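Local coordinates for DNA methyltransferase (PDB 4ONQ), which probably methylates cytosine at carbon 5 in DNA, using S-adenosyl-L-methionine as methyl donor, as a plant DRM-type methyltransferase represented here by its catalytic domain, at residues L134-R137 with I138-V142; K262-V265 with N266-I269; F338-Y341 with V342-L345. The protein carries 5 engineered substitutions. All coordinates share one frame; numbering follows the deposited sequence.

Contact 1 of 3, residues L134-R137 with I138-V142; sequences LTNR and IRKAV
Lys140 reaches back over the preceding turn of helix 132-143 to Asn136 and Arg137, and its chain can be followed atom by atom. Lys140 CB lies 3.7 Å from Asn136 O, the carbonyl that also accepts the backbone N-H of Lys140. CG, set anti to the carbonyl carbon and beside the backbone N (chi1 -69°), stays close to the same oxygen. Lys140 CD then passes the guanidinium of Arg137 at 4.2 Å from Arg137 NH1, approaching it obliquely. Lys140 CE meets the Asn136 amide, 3.8 Å from Asn136 ND2, and a bend at the last torsion turns NZ off the line of the chain. Lys140 NZ ends 6.2 Å from Arg137 NH1, a separation that probably eases the approach of two like charges, and the methylenes do the touching. Long, flexible, polar chains suit this outward side, where Arg137 and Lys140 are exposed.

On the inward side Ile138 CG1 lies 3.4 Å from Leu134 O, while its CD1 makes a loose apolar contact with Leu134 CG. Branched aliphatic chains fit there because Ile138 and Leu134 also pack on Leu166 of strand 166-170, and Ile138 on Val157 of helix 151-164.

Between the two sides, the partly exposed Arg139 carries its guanidinium to a salt bridge with Glu143. Four backbone hydrogen bonds tie Leu134, Thr135, Asn136 and Arg137 each to the residue four places on; that from Ile138 N to Leu134 O is 2.9 Å long. Such bonding, with one apolar and one polar, largely charged side, is typical of an amphipathic surface alpha-helix.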
loop_
_atom_site.group_PDB
_atom_site.type_symbol
_atom_site.label_atom_id
_atom_site.label_comp_id
_atom_site.label_asym_id
_atom_site.label_seq_id
_atom_site.Cartn_x
_atom_site.Cartn_y
_atom_site.Cartn_z
ATOM N N LEU A 134 -17.589 -21.833 -2.182
ATOM C CA LEU A 134 -18.400 -20.636 -2.005
ATOM C C LEU A 134 -18.993 -20.111 -3.317
ATOM O O LEU A 134 -20.182 -19.803 -3.378
ATOM C CB LEU A 134 -17.567 -19.550 -1.325
ATOM C CG LEU A 134 -18.201 -18.168 -1.195
ATOM C CD1 LEU A 134 -19.464 -18.216 -0.341
ATOM C CD2 LEU A 134 -17.182 -17.209 -0.608
ATOM N N THR A 135 -18.173 -20.008 -4.364
ATOM C CA THR A 135 -18.668 -19.494 -5.638
ATOM C C THR A 135 -19.665 -20.476 -6.252
ATOM O O THR A 135 -20.533 -20.094 -7.036
ATOM C CB THR A 135 -17.526 -19.168 -6.644
ATOM O OG1 THR A 135 -16.757 -20.347 -6.931
ATOM C CG2 THR A 135 -16.617 -18.084 -6.097
ATOM N N ASN A 136 -19.531 -21.746 -5.886
ATOM C CA ASN A 136 -20.526 -22.745 -6.242
ATOM C C ASN A 136 -21.846 -22.469 -5.527
ATOM O O ASN A 136 -22.912 -22.462 -6.149
ATOM C CB ASN A 136 -20.025 -24.141 -5.901
ATOM C CG ASN A 136 -20.857 -25.229 -6.546
ATOM O OD1 ASN A 136 -21.348 -25.072 -7.662
ATOM N ND2 ASN A 136 -21.016 -26.342 -5.844
ATOM N N ARG A 137 -21.773 -22.233 -4.219
ATOM C CA ARG A 137 -22.967 -21.890 -3.454
ATOM C C ARG A 137 -23.670 -20.682 -4.070
ATOM O O ARG A 137 -24.896 -20.656 -4.169
ATOM C CB ARG A 137 -22.638 -21.616 -1.980
ATOM C CG ARG A 137 -22.032 -22.798 -1.217
ATOM C CD ARG A 137 -22.711 -24.124 -1.550
ATOM N NE ARG A 137 -24.160 -24.074 -1.388
ATOM C CZ ARG A 137 -24.980 -25.077 -1.687
ATOM N NH1 ARG A 137 -24.495 -26.220 -2.156
ATOM N NH2 ARG A 137 -26.287 -24.937 -1.511
ATOM N N ILE A 138 -22.889 -19.693 -4.496
ATOM C CA ILE A 138 -23.450 -18.472 -5.072
ATOM C C ILE A 138 -24.105 -18.756 -6.425
ATOM O O ILE A 138 -25.244 -18.321 -6.692
ATOM C CB ILE A 138 -22.382 -17.364 -5.180
ATOM C CG1 ILE A 138 -21.982 -16.903 -3.776
ATOM C CG2 ILE A 138 -22.896 -16.190 -5.977
ATOM C CD1 ILE A 138 -20.947 -15.812 -3.767
ATOM N N ARG A 139 -23.389 -19.508 -7.260
ATOM C CA ARG A 139 -23.946 -20.002 -8.514
ATOM C C ARG A 139 -25.312 -20.651 -8.308
ATOM O O ARG A 139 -26.264 -20.279 -8.971
ATOM C CB ARG A 139 -23.013 -21.009 -9.200
ATOM C CG ARG A 139 -23.722 -21.776 -10.326
ATOM C CD ARG A 139 -22.888 -22.895 -10.926
ATOM N NE ARG A 139 -21.879 -22.413 -11.867
ATOM C CZ ARG A 139 -22.114 -22.159 -13.150
ATOM N NH1 ARG A 139 -23.335 -22.317 -13.645
ATOM N NH2 ARG A 139 -21.136 -21.733 -13.936
ATOM N N LYS A 140 -25.408 -21.612 -7.391
ATOM C CA LYS A 140 -26.665 -22.333 -7.185
ATOM C C LYS A 140 -27.755 -21.443 -6.596
ATOM O O LYS A 140 -28.933 -21.579 -6.927
ATOM C CB LYS A 140 -26.450 -23.577 -6.316
ATOM C CG LYS A 140 -25.653 -24.674 -7.018
ATOM C CD LYS A 140 -25.578 -25.937 -6.186
ATOM C CE LYS A 140 -24.679 -26.986 -6.834
ATOM N NZ LYS A 140 -25.140 -27.386 -8.192
ATOM N N ALA A 141 -27.354 -20.522 -5.730
ATOM C CA ALA A 141 -28.291 -19.572 -5.148
ATOM C C ALA A 141 -28.941 -18.647 -6.195
ATOM O O ALA A 141 -30.115 -18.300 -6.059
ATOM C CB ALA A 141 -27.610 -18.757 -4.053
ATOM N N VAL A 142 -28.195 -18.247 -7.229
ATOM C CA VAL A 142 -28.759 -17.348 -8.253
ATOM C C VAL A 142 -29.243 -18.046 -9.536
ATOM O O VAL A 142 -29.995 -17.466 -10.324
ATOM C CB VAL A 142 -27.773 -16.235 -8.656
ATOM C CG1 VAL A 142 -27.365 -15.417 -7.442
ATOM C CG2 VAL A 142 -26.559 -16.830 -9.345
#

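Contact 2 of 3, residues K262-V265 with N266-I269; sequences KSEV and NRDI. With SFG (sinefungin), chain C.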
loop_
_atom_site.group_PDB
_atom_site.type_symbol
_atom_site.label_atom_id
_atom_site.label_comp_id
_atom_site.label_asym_id
_atom_site.label_seq_id
_atom_site.Cartn_x
_atom_site.Cartn_y
_atom_site.Cartn_z
ATOM N N LYS A 262 11.923 -10.069 5.550
ATOM C CA LYS A 262 12.080 -11.424 6.072
ATOM C C LYS A 262 11.854 -12.515 5.019
ATOM O O LYS A 262 12.503 -13.562 5.049
ATOM C CB LYS A 262 11.130 -11.633 7.257
ATOM C CG LYS A 262 11.479 -12.804 8.156
ATOM C CD LYS A 262 10.535 -12.881 9.346
ATOM C CE LYS A 262 9.083 -13.003 8.900
ATOM N NZ LYS A 262 8.157 -13.163 10.062
ATOM N N SER A 263 10.933 -12.268 4.092
ATOM C CA SER A 263 10.540 -13.272 3.106
ATOM C C SER A 263 11.473 -13.291 1.895
ATOM O O SER A 263 11.689 -12.260 1.257
ATOM C CB SER A 263 9.093 -13.034 2.663
ATOM O OG SER A 263 8.728 -13.882 1.588
ATOM N N GLU A 264 12.017 -14.466 1.585
ATOM C CA GLU A 264 12.917 -14.629 0.446
ATOM C C GLU A 264 12.177 -14.438 -0.873
ATOM O O GLU A 264 12.714 -13.912 -1.843
ATOM C CB GLU A 264 13.571 -16.009 0.469
ATOM C CG GLU A 264 14.566 -16.223 -0.664
ATOM C CD GLU A 264 15.126 -17.631 -0.704
ATOM O OE1 GLU A 264 15.035 -18.344 0.317
ATOM O OE2 GLU A 264 15.652 -18.025 -1.764
ATOM N N VAL A 265 10.934 -14.882 -0.897
ATOM C CA VAL A 265 10.067 -14.709 -2.049
ATOM C C VAL A 265 9.872 -13.210 -2.377
ATOM O O VAL A 265 10.002 -12.782 -3.544
ATOM C CB VAL A 265 8.742 -15.480 -1.787
ATOM C CG1 VAL A 265 7.527 -14.626 -2.038
ATOM C CG2 VAL A 265 8.719 -16.795 -2.572
ATOM N N ASN A 266 9.620 -12.409 -1.341
ATOM C CA ASN A 266 9.515 -10.956 -1.498
ATOM C C ASN A 266 10.823 -10.310 -1.970
ATOM O O ASN A 266 10.829 -9.501 -2.911
ATOM C CB ASN A 266 9.038 -10.302 -0.198
ATOM C CG ASN A 266 7.598 -10.653 0.145
ATOM O OD1 ASN A 266 6.844 -11.148 -0.694
ATOM N ND2 ASN A 266 7.207 -10.388 1.388
ATOM N N ARG A 267 11.924 -10.675 -1.315
ATOM C CA ARG A 267 13.253 -10.194 -1.689
ATOM C C ARG A 267 13.567 -10.462 -3.156
ATOM O O ARG A 267 14.020 -9.575 -3.881
ATOM C CB ARG A 267 14.338 -10.819 -0.802
ATOM C CG ARG A 267 14.365 -10.287 0.624
ATOM C CD ARG A 267 15.662 -10.657 1.340
ATOM N NE ARG A 267 15.927 -12.095 1.316
ATOM C CZ ARG A 267 15.533 -12.946 2.258
ATOM N NH1 ARG A 267 15.822 -14.235 2.149
ATOM N NH2 ARG A 267 14.849 -12.512 3.308
ATOM N N ASP A 268 13.314 -11.691 -3.591
ATOM C CA ASP A 268 13.524 -12.072 -4.981
ATOM C C ASP A 268 12.634 -11.286 -5.949
ATOM O O ASP A 268 13.063 -10.931 -7.055
ATOM C CB ASP A 268 13.304 -13.573 -5.158
ATOM C CG ASP A 268 14.359 -14.396 -4.457
ATOM O OD1 ASP A 268 15.478 -13.871 -4.266
ATOM O OD2 ASP A 268 14.073 -15.560 -4.097
ATOM N N ILE A 269 11.394 -11.029 -5.538
ATOM C CA ILE A 269 10.490 -10.230 -6.357
ATOM C C ILE A 269 11.085 -8.840 -6.587
ATOM O O ILE A 269 11.116 -8.319 -7.722
ATOM C CB ILE A 269 9.090 -10.114 -5.702
ATOM C CG1 ILE A 269 8.280 -11.384 -5.952
ATOM C CG2 ILE A 269 8.333 -8.922 -6.245
ATOM C CD1 ILE A 269 7.111 -11.552 -5.007
HETATM N N SFG C . 5.474 -2.745 2.564
HETATM C CA SFG C . 5.227 -4.060 1.943
HETATM C C SFG C . 4.739 -3.789 0.522
HETATM O O SFG C . 4.483 -2.607 0.211
HETATM O OXT SFG C . 4.703 -4.774 -0.246
HETATM C CB SFG C . 4.212 -4.822 2.812
HETATM C CG SFG C . 4.977 -5.087 4.106
HETATM C CD SFG C . 4.317 -5.802 5.304
HETATM N NE SFG C . 3.184 -5.061 5.863
HETATM C "C5'" SFG C . 5.526 -5.927 6.250
HETATM C "C4'" SFG C . 6.379 -6.868 5.359
HETATM O "O4'" SFG C . 6.837 -7.325 6.715
HETATM C "C3'" SFG C . 6.277 -8.329 4.942
HETATM O "O3'" SFG C . 7.329 -8.684 4.061
HETATM C "C2'" SFG C . 6.343 -9.058 6.226
HETATM O "O2'" SFG C . 6.521 -10.455 5.970
HETATM C "C1'" SFG C . 7.733 -8.425 6.497
HETATM N N9 SFG C . 8.263 -8.910 7.794
HETATM C C8 SFG C . 7.704 -9.657 8.732
HETATM N N7 SFG C . 8.571 -9.787 9.733
HETATM C C5 SFG C . 9.670 -9.096 9.431
HETATM C C6 SFG C . 10.820 -8.905 10.087
HETATM N N6 SFG C . 10.937 -9.496 11.274
HETATM N N1 SFG C . 11.816 -8.159 9.591
HETATM C C2 SFG C . 11.638 -7.565 8.342
HETATM N N3 SFG C . 10.428 -7.781 7.676
HETATM C C4 SFG C . 9.460 -8.521 8.246
#
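Arg267 folds its guanidinium back over the start of helix 264-276, laying one face against the backbone of Ser263 and Glu264. Glu264 CA sits 3.4 Å above the guanidinium plane of Arg267, offset toward its rim. With CG beside the backbone N (chi1 -72°) and a further bend at chi3, the chain doubles back instead of running outward. At the guanidinium edge Arg267 NH2 makes a weak hydrogen bond to Lys262 O at 3.1 Å; its stronger partner is Glu261 O. The Glu264 carboxylate is turned only 15° from the plane of the guanidinium, yet Glu264 OE1 stays 4.6 Å from Arg267 NH1, beyond a salt bridge. The Glu264 carboxylate stands almost perpendicular to that of Asp268, with Glu264 OE2 3.7 Å from Asp268 OD2; the nearby arginine may ease that like-charge approach.

Ser263 is the N-cap: its small hydroxyl accepts a weak but straight bond from Asn266 N, 3.4 Å from Ser263 OG. Asn266, in the first turn, suits its place because its flat amide can both give and accept. Asn266 ND2 makes a weak hydrogen bond to sinefungin O3' at 3.2 Å and another bond to Glu261, and OD1 bonds to Ser206. These partners fix the rotation of the amide. The Lys262 chain lies over one face of the adenine, its CB 3.6 Å from sinefungin C5, and a bend at chi3 carries its end toward N7.

The segment follows strand 254-260 in a beta-alpha-beta unit that continues through helix 264-276 to strand 282-286. Around it, Val265 touches Ile198 and Ile269 touches His192 in loops, and Arg267 touches Asn287, just beyond strand 282-286.

Contact 3 of 3, residues F338-Y341 with V342-L345; sequences FSSY and VRIL. Engineered in segment 338-341: Ser339 (natural residue Tyr), Ser340 (natural residue Asp).
Val342 presses CG2 onto one face of the Phe338 ring, with Val342 CG2 3.7 Å from the ring centroid and 21° off the ring normal: a CH-pi contact one turn apart. Val342 CG2 is displaced toward the rim and comes 3.5 Å from Phe338 CZ. Phe338 holds CG anti to its own backbone N (chi1 167°), swinging the flat ring alongside the helix where a branched valine can meet it.

A second apolar pair, buried, is Tyr341 and Leu345, whose side chains lie next to each other and point the same way. Tyr341 CE2 is 4.1 Å from Leu345 CD2, and the ring also meets that of Tyr42. Ile344, likewise buried, brings Ile344 CG1 to 3.2 Å from Ser340 O; its slim aliphatic branch fits close to the helix backbone.

The contact is looser at the engineered Ser339, which is exposed and whose CB points away from the following turn. The engineered Ser340 is buried, but its small side chain makes little contact with Arg343: Ser340 OG is 3.9 Å from Arg343 NH1 and hydrogen-bonds to Ser336 O. The long Arg343 chain can reach beyond the helix, where NH2 bonds to Leu292 O and Val289 O.

Helix 337-352 thus rests with Tyr341 and Ile344 on strand 231-236, with Tyr341 and Leu345 on Phe40 of strand 39-45, and with Phe338 and Val342 against helix 50-59.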
loop_
_atom_site.group_PDB
_atom_site.type_symbol
_atom_site.label_atom_id
_atom_site.label_comp_id
_atom_site.label_asym_id
_atom_site.label_seq_id
_atom_site.Cartn_x
_atom_site.Cartn_y
_atom_site.Cartn_z
ATOM N N PHE A 338 6.955 -2.807 15.393
ATOM C CA PHE A 338 6.817 -1.363 15.370
ATOM C C PHE A 338 7.929 -0.764 16.215
ATOM O O PHE A 338 8.521 0.258 15.861
ATOM C CB PHE A 338 5.464 -0.937 15.930
ATOM C CG PHE A 338 5.371 0.534 16.216
ATOM C CD1 PHE A 338 5.490 1.458 15.190
ATOM C CD2 PHE A 338 5.166 0.993 17.505
ATOM C CE1 PHE A 338 5.409 2.813 15.446
ATOM C CE2 PHE A 338 5.080 2.349 17.768
ATOM C CZ PHE A 338 5.202 3.261 16.738
ATOM N N SER A 339 8.313 -1.469 17.247
ATOM C CA SER A 339 9.343 -0.981 18.102
ATOM C C SER A 339 10.624 -1.040 17.395
ATOM O O SER A 339 11.470 -0.226 17.581
ATOM C CB SER A 339 9.427 -1.821 19.354
ATOM O OG SER A 339 8.228 -1.723 20.081
ATOM N N SER A 340 10.776 -2.053 16.595
ATOM C CA SER A 340 11.974 -2.155 15.772
ATOM C C SER A 340 12.068 -0.975 14.807
ATOM O O SER A 340 13.141 -0.381 14.627
ATOM C CB SER A 340 11.989 -3.476 15.006
ATOM O OG SER A 340 12.146 -4.575 15.889
ATOM N N TYR A 341 10.937 -0.630 14.197
ATOM C CA TYR A 341 10.895 0.521 13.303
ATOM C C TYR A 341 11.340 1.786 14.029
ATOM O O TYR A 341 12.178 2.538 13.531
ATOM C CB TYR A 341 9.492 0.715 12.728
ATOM C CG TYR A 341 9.375 1.899 11.798
ATOM C CD1 TYR A 341 9.560 1.753 10.432
ATOM C CD2 TYR A 341 9.078 3.165 12.285
ATOM C CE1 TYR A 341 9.456 2.829 9.579
ATOM C CE2 TYR A 341 8.976 4.249 11.442
ATOM C CZ TYR A 341 9.163 4.077 10.089
ATOM O OH TYR A 341 9.062 5.157 9.242
ATOM N N VAL A 342 10.774 2.007 15.210
ATOM C CA VAL A 342 11.072 3.201 15.994
ATOM C C VAL A 342 12.543 3.260 16.413
ATOM O O VAL A 342 13.202 4.292 16.258
ATOM C CB VAL A 342 10.169 3.275 17.238
ATOM C CG1 VAL A 342 10.533 4.475 18.106
ATOM C CG2 VAL A 342 8.714 3.337 16.815
ATOM N N ARG A 343 13.042 2.144 16.937
ATOM C CA ARG A 343 14.435 2.022 17.354
ATOM C C ARG A 343 15.357 2.400 16.206
ATOM O O ARG A 343 16.290 3.194 16.367
ATOM C CB ARG A 343 14.729 0.583 17.783
ATOM C CG ARG A 343 16.087 0.382 18.436
ATOM C CD ARG A 343 16.497 -1.088 18.445
ATOM N NE ARG A 343 17.169 -1.475 17.206
ATOM C CZ ARG A 343 16.757 -2.446 16.397
ATOM N NH1 ARG A 343 15.671 -3.147 16.695
ATOM N NH2 ARG A 343 17.438 -2.722 15.293
ATOM N N ILE A 344 15.080 1.836 15.037
ATOM C CA ILE A 344 15.931 2.063 13.874
ATOM C C ILE A 344 15.860 3.500 13.358
ATOM O O ILE A 344 16.895 4.109 13.060
ATOM C CB ILE A 344 15.625 1.047 12.762
ATOM C CG1 ILE A 344 16.067 -0.341 13.218
ATOM C CG2 ILE A 344 16.307 1.433 11.464
ATOM C CD1 ILE A 344 16.069 -1.364 12.134
ATOM N N LEU A 345 14.650 4.044 13.266
ATOM C CA LEU A 345 14.485 5.432 12.841
ATOM C C LEU A 345 15.269 6.346 13.777
ATOM O O LEU A 345 15.990 7.243 13.332
ATOM C CB LEU A 345 13.006 5.828 12.810
ATOM C CG LEU A 345 12.693 7.317 12.621
ATOM C CD1 LEU A 345 13.348 7.866 11.367
ATOM C CD2 LEU A 345 11.193 7.546 12.575
#

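Each contact is local to one helix, a different one in each case, and contact 2 includes the loop that leads into its helix. Contact 1 is a surface contact, its centre about 32 Å from that of the chain; charged and amide chains dominate it, with a thin apolar side turned inward. Contacts 2 and 3 are partly buried and closer in, their centres about 21 Å apart. Contact 2 is a polar helix start, where one serine caps the helix and an asparagine amide and a lysine meet the bound sinefungin, whereas contact 3 is largely aromatic and aliphatic, facing the central sheet. Strand 231-236, under contact 3, lies next to strand 254-260, which leads into contact 2.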